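Local coordinates for hypothetical protein, similar to alpha-acetolactate decarboxylase (Staphylococcus aureus subsp. aureus, PDB 1XV2), which probably catalyses the decarboxylation of alpha-acetolactate to acetoin and carries a bound zinc ion, at residues His11-Thr16 against His168-Ala173; Gly35-Ala40 against Thr80-Ser85; Val115-Thr120 against Leu191-Asp196; Ala26-Leu31 against Glu72-Ala77; Asn6-His11 against Gln203-Phe208. All blocks are in the same frame, centred on the assembly; numbering follows the deposited sequence.

How the contacts relate
Contacts 1 and 5 share His-11, where strand 7-11 runs on toward helix 14-18. His-11 N meets Ala-77 O at 2.8 Å, a probable hydrogen bond that ties both to contact 4. Contact 2 lies in the same mixed sheet as strand 7-11; its centre is about 9 Å from that of contact 5. Contact 2 touches contact 3 through Leu-37 CD1 and Lys-116 CD, 4.0 Å apart. Contact 3 belongs to the curled antiparallel sheet, which supplies the zinc ligands His-176, His-178 and His-189. The side chain of Leu-14 is about 7 Å from the zinc, those of Gln-10 and Ala-77 about 10 Å, and those of Leu-37 and Phe-193 about 13 Å.

Contact 1: residues His11-Thr16 against His168-Ala173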
# COMPACT_ATOMS: atom_id res chain seq x y z
N HIS A 11 -7.92 1.08 -6.80
CA HIS A 11 -8.41 2.45 -6.72
C HIS A 11 -9.09 2.57 -5.36
O HIS A 11 -10.08 1.88 -5.10
CB HIS A 11 -9.42 2.74 -7.83
CG HIS A 11 -10.07 4.09 -7.70
ND1 HIS A 11 -9.41 5.26 -8.02
CD2 HIS A 11 -11.28 4.45 -7.23
CE1 HIS A 11 -10.20 6.29 -7.74
NE2 HIS A 11 -11.34 5.82 -7.26
N GLY A 12 -8.57 3.44 -4.51
CA GLY A 12 -9.14 3.60 -3.19
C GLY A 12 -8.70 2.41 -2.35
O GLY A 12 -7.94 1.56 -2.84
N THR A 13 -9.17 2.34 -1.11
CA THR A 13 -8.79 1.25 -0.23
C THR A 13 -9.98 0.69 0.54
O THR A 13 -11.03 1.33 0.63
CB THR A 13 -7.72 1.70 0.79
OG1 THR A 13 -8.27 2.74 1.62
CG2 THR A 13 -6.50 2.25 0.08
N LEU A 14 -9.83 -0.51 1.09
CA LEU A 14 -10.90 -1.14 1.84
C LEU A 14 -11.15 -0.43 3.16
O LEU A 14 -12.29 -0.23 3.56
CB LEU A 14 -10.58 -2.61 2.10
CG LEU A 14 -11.62 -3.39 2.91
CD1 LEU A 14 -12.97 -3.32 2.21
CD2 LEU A 14 -11.16 -4.83 3.07
N GLY A 15 -10.07 -0.03 3.83
CA GLY A 15 -10.20 0.65 5.10
C GLY A 15 -10.94 1.98 5.02
O GLY A 15 -11.72 2.31 5.91
N THR A 16 -10.68 2.75 3.97
CA THR A 16 -11.33 4.04 3.79
C THR A 16 -12.78 3.85 3.37
O THR A 16 -13.65 4.66 3.70
CB THR A 16 -10.59 4.90 2.73
OG1 THR A 16 -9.28 5.23 3.22
CG2 THR A 16 -11.35 6.18 2.44
N HIS A 168 -3.11 -5.53 5.30
CA HIS A 168 -4.49 -5.65 5.76
C HIS A 168 -4.98 -4.23 6.07
O HIS A 168 -4.35 -3.49 6.81
CB HIS A 168 -4.56 -6.53 7.02
CG HIS A 168 -4.32 -7.98 6.75
ND1 HIS A 168 -4.32 -8.94 7.74
CD2 HIS A 168 -4.11 -8.65 5.59
CE1 HIS A 168 -4.12 -10.13 7.21
NE2 HIS A 168 -3.99 -9.98 5.90
N GLY A 169 -6.12 -3.86 5.48
CA GLY A 169 -6.65 -2.52 5.68
C GLY A 169 -6.64 -1.81 4.34
O GLY A 169 -7.66 -1.28 3.89
N VAL A 170 -5.48 -1.79 3.69
CA VAL A 170 -5.34 -1.19 2.37
C VAL A 170 -6.15 -2.11 1.47
O VAL A 170 -6.90 -1.68 0.60
CB VAL A 170 -3.86 -1.18 1.91
CG1 VAL A 170 -3.75 -0.63 0.49
CG2 VAL A 170 -3.05 -0.32 2.86
N GLY A 171 -5.98 -3.41 1.71
CA GLY A 171 -6.71 -4.43 0.99
C GLY A 171 -7.47 -5.19 2.06
O GLY A 171 -7.72 -4.64 3.14
N SER A 172 -7.83 -6.44 1.80
CA SER A 172 -8.56 -7.22 2.80
C SER A 172 -7.68 -8.32 3.37
O SER A 172 -6.78 -8.83 2.70
CB SER A 172 -9.82 -7.83 2.18
OG SER A 172 -9.51 -8.56 1.02
N ALA A 173 -7.94 -8.68 4.62
CA ALA A 173 -7.17 -9.71 5.31
C ALA A 173 -7.28 -11.07 4.63
O ALA A 173 -8.17 -11.86 4.95
CB ALA A 173 -7.65 -9.81 6.76
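Leu-14 holds CG opposite its backbone N (chi1 179°), which sends CD2 across to the loop 168-173. CD2 lands on Ser-172 CB at 3.4 Å, tighter than carbon atoms usually pack. Gly-171 O is equally close to the same methyl. Val-170 also turns CG1 away from its own N (chi1 176°), and this methyl meets Thr-13 CG2 at 4.0 Å, the two side chains meeting at a slant. The polar part is all backbone. Leu-14 N gives an almost straight bond to Val-170 O at 3.2 Å, coming from above the carbonyl plane. Gly-15 N bonds to Gly-169 O at 2.7 Å, in the carbonyl plane but bent at the hydrogen (137°). Thr-13 is the N-cap of helix 14-18. Its OG1 takes a weak bond from Thr-16 N at 3.4 Å. Leu-166 of the second subunit packs on Thr-13, and Phe-167 of that subunit packs on Val-170. The first two N-H groups of the helix are thus satisfied by carbonyls of a distant loop, and the third is met weakly by the cap. The contact is buried, so the positive end of the helix probably polarises both loop carbonyls.

Contact 2: residues Gly35-Ala40 against Thr80-Ser85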
# COMPACT_ATOMS: atom_id res chain seq x y z
N GLY A 35 -7.19 -3.27 -16.30
CA GLY A 35 -7.35 -4.71 -16.18
C GLY A 35 -8.57 -5.32 -16.83
O GLY A 35 -9.36 -4.63 -17.47
N ASN A 36 -8.70 -6.64 -16.66
CA ASN A 36 -9.82 -7.39 -17.22
C ASN A 36 -10.40 -8.38 -16.20
O ASN A 36 -11.38 -9.07 -16.49
CB ASN A 36 -9.36 -8.16 -18.46
CG ASN A 36 -8.09 -8.94 -18.22
OD1 ASN A 36 -7.95 -9.64 -17.22
ND2 ASN A 36 -7.15 -8.83 -19.16
N LEU A 37 -9.79 -8.43 -15.02
CA LEU A 37 -10.26 -9.32 -13.97
C LEU A 37 -10.13 -8.64 -12.62
O LEU A 37 -9.07 -8.13 -12.27
CB LEU A 37 -9.44 -10.62 -13.97
CG LEU A 37 -9.75 -11.63 -12.86
CD1 LEU A 37 -9.41 -13.03 -13.34
CD2 LEU A 37 -8.97 -11.28 -11.60
N GLY A 38 -11.23 -8.62 -11.86
CA GLY A 38 -11.20 -7.98 -10.56
C GLY A 38 -12.55 -7.88 -9.87
O GLY A 38 -13.53 -8.50 -10.28
N ILE A 39 -12.58 -7.08 -8.82
CA ILE A 39 -13.78 -6.89 -8.02
C ILE A 39 -13.92 -5.42 -7.64
O ILE A 39 -12.94 -4.67 -7.64
CB ILE A 39 -13.69 -7.71 -6.73
CG1 ILE A 39 -12.49 -7.23 -5.91
CG2 ILE A 39 -13.53 -9.19 -7.07
CD1 ILE A 39 -12.23 -8.05 -4.67
N ALA A 40 -15.13 -5.03 -7.28
CA ALA A 40 -15.40 -3.66 -6.87
C ALA A 40 -16.85 -3.52 -6.43
O ALA A 40 -17.54 -4.51 -6.16
CB ALA A 40 -15.11 -2.70 -8.03
N THR A 80 -6.77 -6.29 -12.53
CA THR A 80 -5.49 -6.69 -13.10
C THR A 80 -5.64 -7.29 -14.49
O THR A 80 -6.72 -7.74 -14.87
CB THR A 80 -4.80 -7.75 -12.21
OG1 THR A 80 -3.48 -8.01 -12.71
CG2 THR A 80 -5.59 -9.05 -12.22
N ASN A 81 -4.55 -7.26 -15.24
CA ASN A 81 -4.51 -7.86 -16.57
C ASN A 81 -4.08 -9.28 -16.22
O ASN A 81 -2.89 -9.57 -16.13
CB ASN A 81 -3.44 -7.21 -17.45
CG ASN A 81 -3.81 -5.80 -17.85
OD1 ASN A 81 -4.89 -5.56 -18.41
ND2 ASN A 81 -2.92 -4.85 -17.57
N PHE A 82 -5.06 -10.14 -15.99
CA PHE A 82 -4.80 -11.51 -15.58
C PHE A 82 -3.94 -12.34 -16.52
O PHE A 82 -4.33 -12.62 -17.65
CB PHE A 82 -6.11 -12.25 -15.31
CG PHE A 82 -5.94 -13.51 -14.51
CD1 PHE A 82 -5.41 -13.45 -13.22
CD2 PHE A 82 -6.28 -14.75 -15.04
CE1 PHE A 82 -5.23 -14.61 -12.47
CE2 PHE A 82 -6.10 -15.91 -14.29
CZ PHE A 82 -5.57 -15.84 -13.01
N LYS A 83 -2.78 -12.74 -16.02
CA LYS A 83 -1.83 -13.57 -16.75
C LYS A 83 -1.46 -14.70 -15.79
O LYS A 83 -0.54 -14.57 -14.97
CB LYS A 83 -0.59 -12.74 -17.12
CG LYS A 83 0.57 -13.55 -17.69
CD LYS A 83 0.22 -14.17 -19.03
CE LYS A 83 1.35 -15.06 -19.53
NZ LYS A 83 1.61 -16.18 -18.59
N ALA A 84 -2.20 -15.80 -15.87
CA ALA A 84 -1.97 -16.95 -15.00
C ALA A 84 -0.55 -17.49 -15.07
O ALA A 84 -0.06 -17.83 -16.14
CB ALA A 84 -2.96 -18.06 -15.34
N SER A 85 0.11 -17.56 -13.91
CA SER A 85 1.47 -18.08 -13.86
C SER A 85 1.43 -19.54 -13.42
O SER A 85 2.44 -20.24 -13.49
CB SER A 85 2.32 -17.25 -12.91
OG SER A 85 1.71 -17.12 -11.64
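This is a classic beta bulge: two residues, Asn-36 and Leu-37, stand against the single residue Thr-80. It lies where strand 37-42 begins and strand 77-80 ends, as antiparallel neighbours in the mixed sheet. Thr-80 O is gripped by two backbone donors. Asn-36 N comes from above the carbonyl plane at 2.9 Å, and Leu-37 N lies nearly in line with the C=O bond at 3.2 Å. In return Thr-80 N bonds to Leu-37 O at 3.0 Å. The Asn-36 side chain adds a fourth bond. Its CG is tucked between the backbone N and the carbonyl carbon (chi1 49°), which turns OD1 to Phe-82 N at 3.2 Å. Leu-37 and Thr-80 point the same way, with Leu-37 CD2 4.1 Å from Thr-80 CG2. The other Leu-37 methyl, CD1, sits over one face of the Phe-82 ring, 4.0 Å from its centroid. This is a CH-pi contact, shifted toward the rim on the CG side. Asn-81 OD1 rests 3.4 Å from Gly-35 CA. Beyond the bulge, Thr-80 OG1 bonds to Val-7 O of strand 7-11. Phe-82 packs on Glu-201 of strand 198-204 and on Ala-114 and Lys-116 of strand 113-118, so the chain leaving the mixed sheet lies against the curled antiparallel one.

Contact 3: residues Val115-Thr120 against Leu191-Asp196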
# COMPACT_ATOMS: atom_id res chain seq x y z
N VAL A 115 -6.55 -14.70 -8.21
CA VAL A 115 -7.02 -16.05 -8.43
C VAL A 115 -8.26 -16.08 -9.31
O VAL A 115 -9.04 -15.13 -9.35
CB VAL A 115 -7.37 -16.77 -7.11
CG1 VAL A 115 -6.16 -16.81 -6.21
CG2 VAL A 115 -8.53 -16.07 -6.43
N LYS A 116 -8.41 -17.19 -10.01
CA LYS A 116 -9.56 -17.40 -10.87
C LYS A 116 -9.91 -18.87 -10.70
O LYS A 116 -9.07 -19.75 -10.92
CB LYS A 116 -9.21 -17.11 -12.33
CG LYS A 116 -10.42 -17.15 -13.25
CD LYS A 116 -10.08 -16.71 -14.67
CE LYS A 116 -11.34 -16.68 -15.52
NZ LYS A 116 -11.08 -16.19 -16.91
N ILE A 117 -11.13 -19.13 -10.27
CA ILE A 117 -11.62 -20.48 -10.04
C ILE A 117 -12.86 -20.65 -10.90
O ILE A 117 -13.89 -20.06 -10.62
CB ILE A 117 -11.99 -20.68 -8.56
CG1 ILE A 117 -10.77 -20.36 -7.68
CG2 ILE A 117 -12.47 -22.11 -8.33
CD1 ILE A 117 -11.09 -20.23 -6.21
N TYR A 118 -12.75 -21.46 -11.95
CA TYR A 118 -13.87 -21.68 -12.86
C TYR A 118 -14.29 -23.14 -13.00
O TYR A 118 -13.45 -24.02 -13.13
CB TYR A 118 -13.54 -21.13 -14.26
CG TYR A 118 -14.65 -21.40 -15.24
CD1 TYR A 118 -15.83 -20.65 -15.22
CD2 TYR A 118 -14.57 -22.48 -16.13
CE1 TYR A 118 -16.90 -20.97 -16.04
CE2 TYR A 118 -15.64 -22.81 -16.96
CZ TYR A 118 -16.81 -22.06 -16.91
OH TYR A 118 -17.88 -22.40 -17.69
N GLY A 119 -15.60 -23.37 -13.01
CA GLY A 119 -16.12 -24.72 -13.14
C GLY A 119 -17.46 -24.86 -12.45
O GLY A 119 -18.25 -23.92 -12.42
N THR A 120 -17.72 -26.04 -11.89
CA THR A 120 -18.98 -26.29 -11.20
C THR A 120 -18.78 -26.22 -9.68
O THR A 120 -17.77 -26.67 -9.15
CB THR A 120 -19.55 -27.67 -11.57
OG1 THR A 120 -18.57 -28.68 -11.30
CG2 THR A 120 -19.93 -27.71 -13.04
N LEU A 191 -19.03 -15.60 0.36
CA LEU A 191 -18.92 -15.78 1.81
C LEU A 191 -18.50 -17.21 2.09
O LEU A 191 -17.84 -17.50 3.08
CB LEU A 191 -20.26 -15.50 2.50
CG LEU A 191 -20.81 -14.08 2.45
CD1 LEU A 191 -22.14 -14.03 3.19
CD2 LEU A 191 -19.81 -13.12 3.09
N ASP A 192 -18.91 -18.12 1.21
CA ASP A 192 -18.59 -19.53 1.36
C ASP A 192 -18.90 -20.26 0.06
O ASP A 192 -19.71 -19.79 -0.75
CB ASP A 192 -19.40 -20.11 2.53
CG ASP A 192 -19.05 -21.56 2.83
OD1 ASP A 192 -17.89 -21.97 2.61
OD2 ASP A 192 -19.94 -22.29 3.32
N PHE A 193 -18.25 -21.40 -0.14
CA PHE A 193 -18.47 -22.20 -1.34
C PHE A 193 -17.85 -23.58 -1.24
O PHE A 193 -16.99 -23.84 -0.39
CB PHE A 193 -17.92 -21.47 -2.58
CG PHE A 193 -16.42 -21.41 -2.63
CD1 PHE A 193 -15.70 -22.35 -3.37
CD2 PHE A 193 -15.73 -20.43 -1.93
CE1 PHE A 193 -14.31 -22.31 -3.41
CE2 PHE A 193 -14.33 -20.39 -1.96
CZ PHE A 193 -13.62 -21.32 -2.70
N GLU A 194 -18.30 -24.47 -2.12
CA GLU A 194 -17.78 -25.83 -2.18
C GLU A 194 -17.62 -26.18 -3.66
O GLU A 194 -18.59 -26.15 -4.41
CB GLU A 194 -18.74 -26.80 -1.50
CG GLU A 194 -18.35 -28.26 -1.66
CD GLU A 194 -19.20 -29.19 -0.79
OE1 GLU A 194 -20.44 -29.13 -0.90
OE2 GLU A 194 -18.61 -29.98 -0.01
N VAL A 195 -16.40 -26.49 -4.07
CA VAL A 195 -16.15 -26.83 -5.46
C VAL A 195 -16.51 -28.27 -5.80
O VAL A 195 -16.33 -29.17 -4.98
CB VAL A 195 -14.66 -26.61 -5.83
CG1 VAL A 195 -14.29 -25.15 -5.66
CG2 VAL A 195 -13.77 -27.50 -4.96
N ASP A 196 -17.05 -28.47 -6.99
CA ASP A 196 -17.39 -29.81 -7.45
C ASP A 196 -16.22 -30.20 -8.34
O ASP A 196 -15.46 -31.11 -8.03
CB ASP A 196 -18.68 -29.81 -8.28
CG ASP A 196 -19.09 -31.21 -8.71
OD1 ASP A 196 -18.21 -32.00 -9.11
OD2 ASP A 196 -20.29 -31.53 -8.66
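From Thr-120 O the backbone reaches to Asp-196 N, and the directions from Ile-117 to Thr-120 and from Phe-193 to Asp-196 are 62° apart. The contact lies in the curled antiparallel sheet, at a corner. At Gly-119 the chain turns out of strand 113-118 and goes on as strand 120-127, which pairs with strand 187-195. The segment 191-196 turns corners too, at Leu-191 and Asp-196. The single hydrogen bond between the segments runs from Asp-196 N to Thr-120 O at 2.9 Å. Its N-H...O angle is 160°, and the donor is tilted 31° from the carbonyl plane. On the inner side the link is apolar and rather loose. Ile-117 spreads two branches toward the other strand. Its CD1 comes obliquely to the Phe-193 ring, 4.5 Å from CZ. Its CG2 meets Val-195 CG1 at 4.4 Å. Val-195 CG1 also lies in the plane of the Phe-193 ring, at its edge, so the three side chains form one apolar patch. Gln-95 and Val-98 of helix 95-105 cover it, with Phe-193 on the former and Val-195 on the latter. Ile-158 of strand 154-163 touches both Ile-117 and Phe-193. At the outer end, Thr-120 and Asp-196 pass at a slant. Thr-120 OG1 is hydrogen-bonded to Asp-197 O, and this hydroxyl oxygen rests 3.2 Å from Asp-196 CB.

Contact 4: residues Ala26-Leu31 against Glu72-Ala77; sequences ATINEL and EKVPYA
Val-74 is the bump of this contact, and the side chains of Ala-26, Ile-28 and Leu-31 form the hollow that receives it. Its CG2 lies against Ala-26 CB at 3.8 Å and faces Leu-31 CD2 at 4.1 Å. Its other methyl, CG1, meets Ile-28 CD1 at 3.7 Å, where the two side chains cross at about a right angle. Leu-31 reaches across from the first turn of helix 28-32 with an unusual chi1 of -102°. Its CD1 then rests on Ala-77 CB at 3.6 Å, while CD2 turns to Val-74. The backbones are paired as a short two-stranded antiparallel sheet. Ala-26 and Val-74 form the hydrogen-bonded pair. The bond from Val-74 N to Ala-26 O is short, at 2.6 Å. The return bond from Ala-26 N to Val-74 O is 3.1 Å long. Thr-27 and Lys-73, the non-hydrogen-bonded pair, point to the other face. The helix start is tied in as well. Ile-28 N bonds to Glu-72 O at 2.9 Å, almost in line with the C=O bond. Thr-27 N is held by Glu-30 OE1 at 2.8 Å, which it meets from above the carboxylate plane; the Thr-27 side chain makes no capping bond. Glu-72 passes Ile-28 at a slant, its CB near Ile-28 CG1, and its carboxylate turns to the backbone N atoms of Gly-70 and Lys-69. Around the contact, Leu-42 of strand 37-42 packs on Val-74, Phe-51 of strand 48-52 touches Ile-28 and Leu-31, and Ala-26 lies on His-11 of strand 7-11.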
# COMPACT_ATOMS: atom_id res chain seq x y z
N ALA A 26 -14.11 6.91 -9.32
CA ALA A 26 -13.50 6.41 -10.54
C ALA A 26 -14.59 5.77 -11.39
O ALA A 26 -15.60 5.29 -10.87
CB ALA A 26 -12.40 5.40 -10.22
N THR A 27 -14.37 5.76 -12.70
CA THR A 27 -15.34 5.21 -13.64
C THR A 27 -15.02 3.75 -13.98
O THR A 27 -13.87 3.34 -13.95
CB THR A 27 -15.33 6.07 -14.92
OG1 THR A 27 -16.50 6.89 -14.95
CG2 THR A 27 -15.26 5.21 -16.16
N ILE A 28 -16.06 2.97 -14.30
CA ILE A 28 -15.86 1.57 -14.67
C ILE A 28 -14.90 1.50 -15.85
O ILE A 28 -13.96 0.70 -15.85
CB ILE A 28 -17.19 0.90 -15.08
CG1 ILE A 28 -18.03 0.60 -13.84
CG2 ILE A 28 -16.91 -0.38 -15.87
CD1 ILE A 28 -17.42 -0.46 -12.92
N ASN A 29 -15.13 2.35 -16.85
CA ASN A 29 -14.29 2.41 -18.04
C ASN A 29 -12.84 2.72 -17.68
O ASN A 29 -11.92 2.16 -18.27
CB ASN A 29 -14.81 3.47 -19.01
CG ASN A 29 -16.09 3.05 -19.73
OD1 ASN A 29 -16.75 3.86 -20.36
ND2 ASN A 29 -16.42 1.77 -19.65
N GLU A 30 -12.64 3.61 -16.72
CA GLU A 30 -11.29 3.98 -16.30
C GLU A 30 -10.59 2.78 -15.65
O GLU A 30 -9.39 2.57 -15.83
CB GLU A 30 -11.34 5.16 -15.33
CG GLU A 30 -12.09 6.37 -15.88
CD GLU A 30 -12.09 7.55 -14.93
OE1 GLU A 30 -12.33 7.35 -13.72
OE2 GLU A 30 -11.87 8.68 -15.41
N LEU A 31 -11.35 2.00 -14.89
CA LEU A 31 -10.79 0.82 -14.23
C LEU A 31 -10.40 -0.24 -15.26
O LEU A 31 -9.33 -0.85 -15.15
CB LEU A 31 -11.81 0.24 -13.24
CG LEU A 31 -11.57 0.56 -11.77
CD1 LEU A 31 -10.34 -0.19 -11.28
CD2 LEU A 31 -11.40 2.05 -11.57
N GLU A 72 -20.55 4.22 -14.90
CA GLU A 72 -20.87 4.14 -13.47
C GLU A 72 -19.60 4.42 -12.68
O GLU A 72 -18.50 4.09 -13.12
CB GLU A 72 -21.41 2.75 -13.10
CG GLU A 72 -22.71 2.38 -13.80
CD GLU A 72 -22.49 1.77 -15.18
OE1 GLU A 72 -21.36 1.84 -15.70
OE2 GLU A 72 -23.47 1.22 -15.74
N LYS A 73 -19.75 5.03 -11.51
CA LYS A 73 -18.59 5.34 -10.67
C LYS A 73 -18.39 4.32 -9.55
O LYS A 73 -19.34 3.68 -9.10
CB LYS A 73 -18.75 6.75 -10.08
CG LYS A 73 -18.64 7.87 -11.11
CD LYS A 73 -18.74 9.25 -10.49
CE LYS A 73 -20.14 9.52 -9.94
NZ LYS A 73 -20.29 10.92 -9.42
N VAL A 74 -17.14 4.17 -9.12
CA VAL A 74 -16.80 3.22 -8.05
C VAL A 74 -15.96 3.91 -6.98
O VAL A 74 -15.12 4.75 -7.28
CB VAL A 74 -16.01 2.02 -8.61
CG1 VAL A 74 -16.81 1.32 -9.69
CG2 VAL A 74 -14.67 2.48 -9.16
N PRO A 75 -16.19 3.56 -5.70
CA PRO A 75 -15.44 4.14 -4.58
C PRO A 75 -14.23 3.30 -4.19
O PRO A 75 -13.31 3.78 -3.54
CB PRO A 75 -16.49 4.18 -3.48
CG PRO A 75 -17.20 2.89 -3.70
CD PRO A 75 -17.37 2.84 -5.21
N TYR A 76 -14.25 2.03 -4.61
CA TYR A 76 -13.18 1.08 -4.32
C TYR A 76 -13.17 -0.06 -5.33
O TYR A 76 -14.19 -0.71 -5.55
CB TYR A 76 -13.34 0.51 -2.91
CG TYR A 76 -12.28 -0.52 -2.55
CD1 TYR A 76 -10.93 -0.27 -2.79
CD2 TYR A 76 -12.63 -1.73 -1.95
CE1 TYR A 76 -9.96 -1.21 -2.45
CE2 TYR A 76 -11.66 -2.67 -1.61
CZ TYR A 76 -10.33 -2.40 -1.86
OH TYR A 76 -9.36 -3.33 -1.53
N ALA A 77 -12.02 -0.30 -5.94
CA ALA A 77 -11.89 -1.35 -6.94
C ALA A 77 -10.48 -1.92 -7.02
O ALA A 77 -9.50 -1.22 -6.79
CB ALA A 77 -12.30 -0.81 -8.30

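Contact 5: residues Asn6-His11 against Gln203-Phe208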
# COMPACT_ATOMS: atom_id res chain seq x y z
N ASN A 6 3.36 -7.92 -14.15
CA ASN A 6 2.56 -8.46 -13.00
C ASN A 6 2.22 -7.35 -12.02
O ASN A 6 2.84 -7.23 -10.96
CB ASN A 6 3.35 -9.55 -12.28
CG ASN A 6 3.54 -10.79 -13.13
OD1 ASN A 6 4.29 -11.69 -12.76
ND2 ASN A 6 2.86 -10.84 -14.26
N VAL A 7 1.22 -6.55 -12.37
CA VAL A 7 0.80 -5.43 -11.53
C VAL A 7 -0.65 -5.51 -11.09
O VAL A 7 -1.54 -5.76 -11.90
CB VAL A 7 1.00 -4.08 -12.25
CG1 VAL A 7 0.54 -2.93 -11.36
CG2 VAL A 7 2.46 -3.90 -12.63
N LEU A 8 -0.87 -5.30 -9.80
CA LEU A 8 -2.22 -5.30 -9.25
C LEU A 8 -2.60 -3.83 -9.07
O LEU A 8 -1.90 -3.09 -8.38
CB LEU A 8 -2.27 -6.01 -7.90
CG LEU A 8 -3.57 -5.86 -7.12
CD1 LEU A 8 -4.75 -6.24 -7.99
CD2 LEU A 8 -3.52 -6.74 -5.88
N TYR A 9 -3.69 -3.41 -9.69
CA TYR A 9 -4.14 -2.03 -9.59
C TYR A 9 -5.30 -1.88 -8.62
O TYR A 9 -6.27 -2.63 -8.67
CB TYR A 9 -4.59 -1.52 -10.96
CG TYR A 9 -5.04 -0.08 -10.97
CD1 TYR A 9 -4.12 0.96 -11.08
CD2 TYR A 9 -6.40 0.25 -10.88
CE1 TYR A 9 -4.53 2.30 -11.12
CE2 TYR A 9 -6.82 1.57 -10.91
CZ TYR A 9 -5.89 2.59 -11.03
OH TYR A 9 -6.30 3.90 -11.09
N GLN A 10 -5.19 -0.91 -7.73
CA GLN A 10 -6.26 -0.67 -6.77
C GLN A 10 -6.63 0.80 -6.71
O GLN A 10 -5.76 1.67 -6.61
CB GLN A 10 -5.87 -1.19 -5.38
CG GLN A 10 -6.99 -1.10 -4.35
CD GLN A 10 -6.73 -1.94 -3.10
OE1 GLN A 10 -6.99 -3.14 -3.08
NE2 GLN A 10 -6.22 -1.30 -2.05
N HIS A 11 -7.92 1.08 -6.80
CA HIS A 11 -8.41 2.45 -6.72
C HIS A 11 -9.09 2.57 -5.36
O HIS A 11 -10.08 1.88 -5.10
CB HIS A 11 -9.42 2.74 -7.83
CG HIS A 11 -10.07 4.09 -7.70
ND1 HIS A 11 -9.41 5.26 -8.02
CD2 HIS A 11 -11.28 4.45 -7.23
CE1 HIS A 11 -10.20 6.29 -7.74
NE2 HIS A 11 -11.34 5.82 -7.26
N GLN A 203 -1.94 -15.84 -10.14
CA GLN A 203 -0.99 -14.88 -10.68
C GLN A 203 -0.36 -14.15 -9.50
O GLN A 203 -1.06 -13.57 -8.68
CB GLN A 203 -1.69 -13.87 -11.60
CG GLN A 203 -0.73 -12.86 -12.21
CD GLN A 203 -1.42 -11.82 -13.07
OE1 GLN A 203 -0.76 -11.02 -13.73
NE2 GLN A 203 -2.75 -11.82 -13.05
N ASN A 204 0.97 -14.20 -9.42
CA ASN A 204 1.69 -13.54 -8.34
C ASN A 204 2.13 -12.15 -8.79
O ASN A 204 2.66 -11.99 -9.89
CB ASN A 204 2.90 -14.39 -7.94
CG ASN A 204 2.52 -15.83 -7.63
OD1 ASN A 204 1.82 -16.11 -6.66
ND2 ASN A 204 2.98 -16.75 -8.48
N PHE A 205 1.90 -11.15 -7.95
CA PHE A 205 2.24 -9.77 -8.29
C PHE A 205 3.57 -9.28 -7.73
O PHE A 205 3.92 -9.54 -6.58
CB PHE A 205 1.12 -8.83 -7.83
CG PHE A 205 -0.18 -9.04 -8.57
CD1 PHE A 205 -0.26 -8.83 -9.94
CD2 PHE A 205 -1.31 -9.47 -7.89
CE1 PHE A 205 -1.45 -9.05 -10.64
CE2 PHE A 205 -2.51 -9.70 -8.57
CZ PHE A 205 -2.58 -9.49 -9.95
N GLU A 206 4.31 -8.56 -8.56
CA GLU A 206 5.60 -8.00 -8.20
C GLU A 206 5.39 -6.53 -7.84
O GLU A 206 6.15 -5.95 -7.06
CB GLU A 206 6.57 -8.12 -9.38
CG GLU A 206 8.01 -7.74 -9.06
CD GLU A 206 8.90 -7.81 -10.29
OE1 GLU A 206 8.74 -8.75 -11.09
OE2 GLU A 206 9.78 -6.93 -10.45
N THR A 207 4.35 -5.93 -8.41
CA THR A 207 4.04 -4.53 -8.17
C THR A 207 2.57 -4.29 -7.82
O THR A 207 1.67 -4.85 -8.44
CB THR A 207 4.37 -3.66 -9.39
OG1 THR A 207 5.76 -3.80 -9.70
CG2 THR A 207 4.06 -2.19 -9.11
N PHE A 208 2.36 -3.45 -6.81
CA PHE A 208 1.04 -3.08 -6.33
C PHE A 208 0.89 -1.59 -6.61
O PHE A 208 1.63 -0.78 -6.05
CB PHE A 208 0.94 -3.34 -4.83
CG PHE A 208 -0.34 -2.87 -4.20
CD1 PHE A 208 -1.55 -3.47 -4.52
CD2 PHE A 208 -0.33 -1.83 -3.27
CE1 PHE A 208 -2.74 -3.04 -3.92
CE2 PHE A 208 -1.51 -1.40 -2.67
CZ PHE A 208 -2.71 -2.01 -2.99
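Phe-205 lays one ring face over Leu-8, whose CB stands 3.6 Å from the centroid, almost on the ring normal. This is a CH-pi contact. The opposite face looks to Gln-203 O, offset toward the rim, and Asn-6 C lies at the edge in the ring plane. Phe-205 CG is opposite its carbonyl carbon (chi1 -65°), which brings the ring across Leu-8. Phe-208 is met at its edge, where Gln-10 NE2 lies 3.7 Å from CZ, and its ring stacks with that of Phe-112. The Gln-10 amide stands nearly square to the Phe-208 ring, at 89°, and its NE2 is bonded to Val-170 O and Gln-210 OE1. Leu-8 CD2 also reaches Phe-208 CD1 at 4.1 Å, the two side chains pointing the same way. On the other side of the sheet Val-7 CG2 lies 3.8 Å from Thr-207 CB. The backbone joins the strands in two places. Asn-6 O accepts from two donors, Thr-207 N at 3.2 Å and Glu-206 N at 3.1 Å. Further on, Leu-8 N bonds to Thr-207 O at 2.9 Å. The Glu-206 carboxylate turns to His-211 of the second subunit. Strands 7-11 and 207-211 form the parallel pair of an otherwise antiparallel mixed sheet. Thr-207 and Phe-208 also pair antiparallel with a strand of the second subunit, so this is a sheet that runs on across a dimer interface.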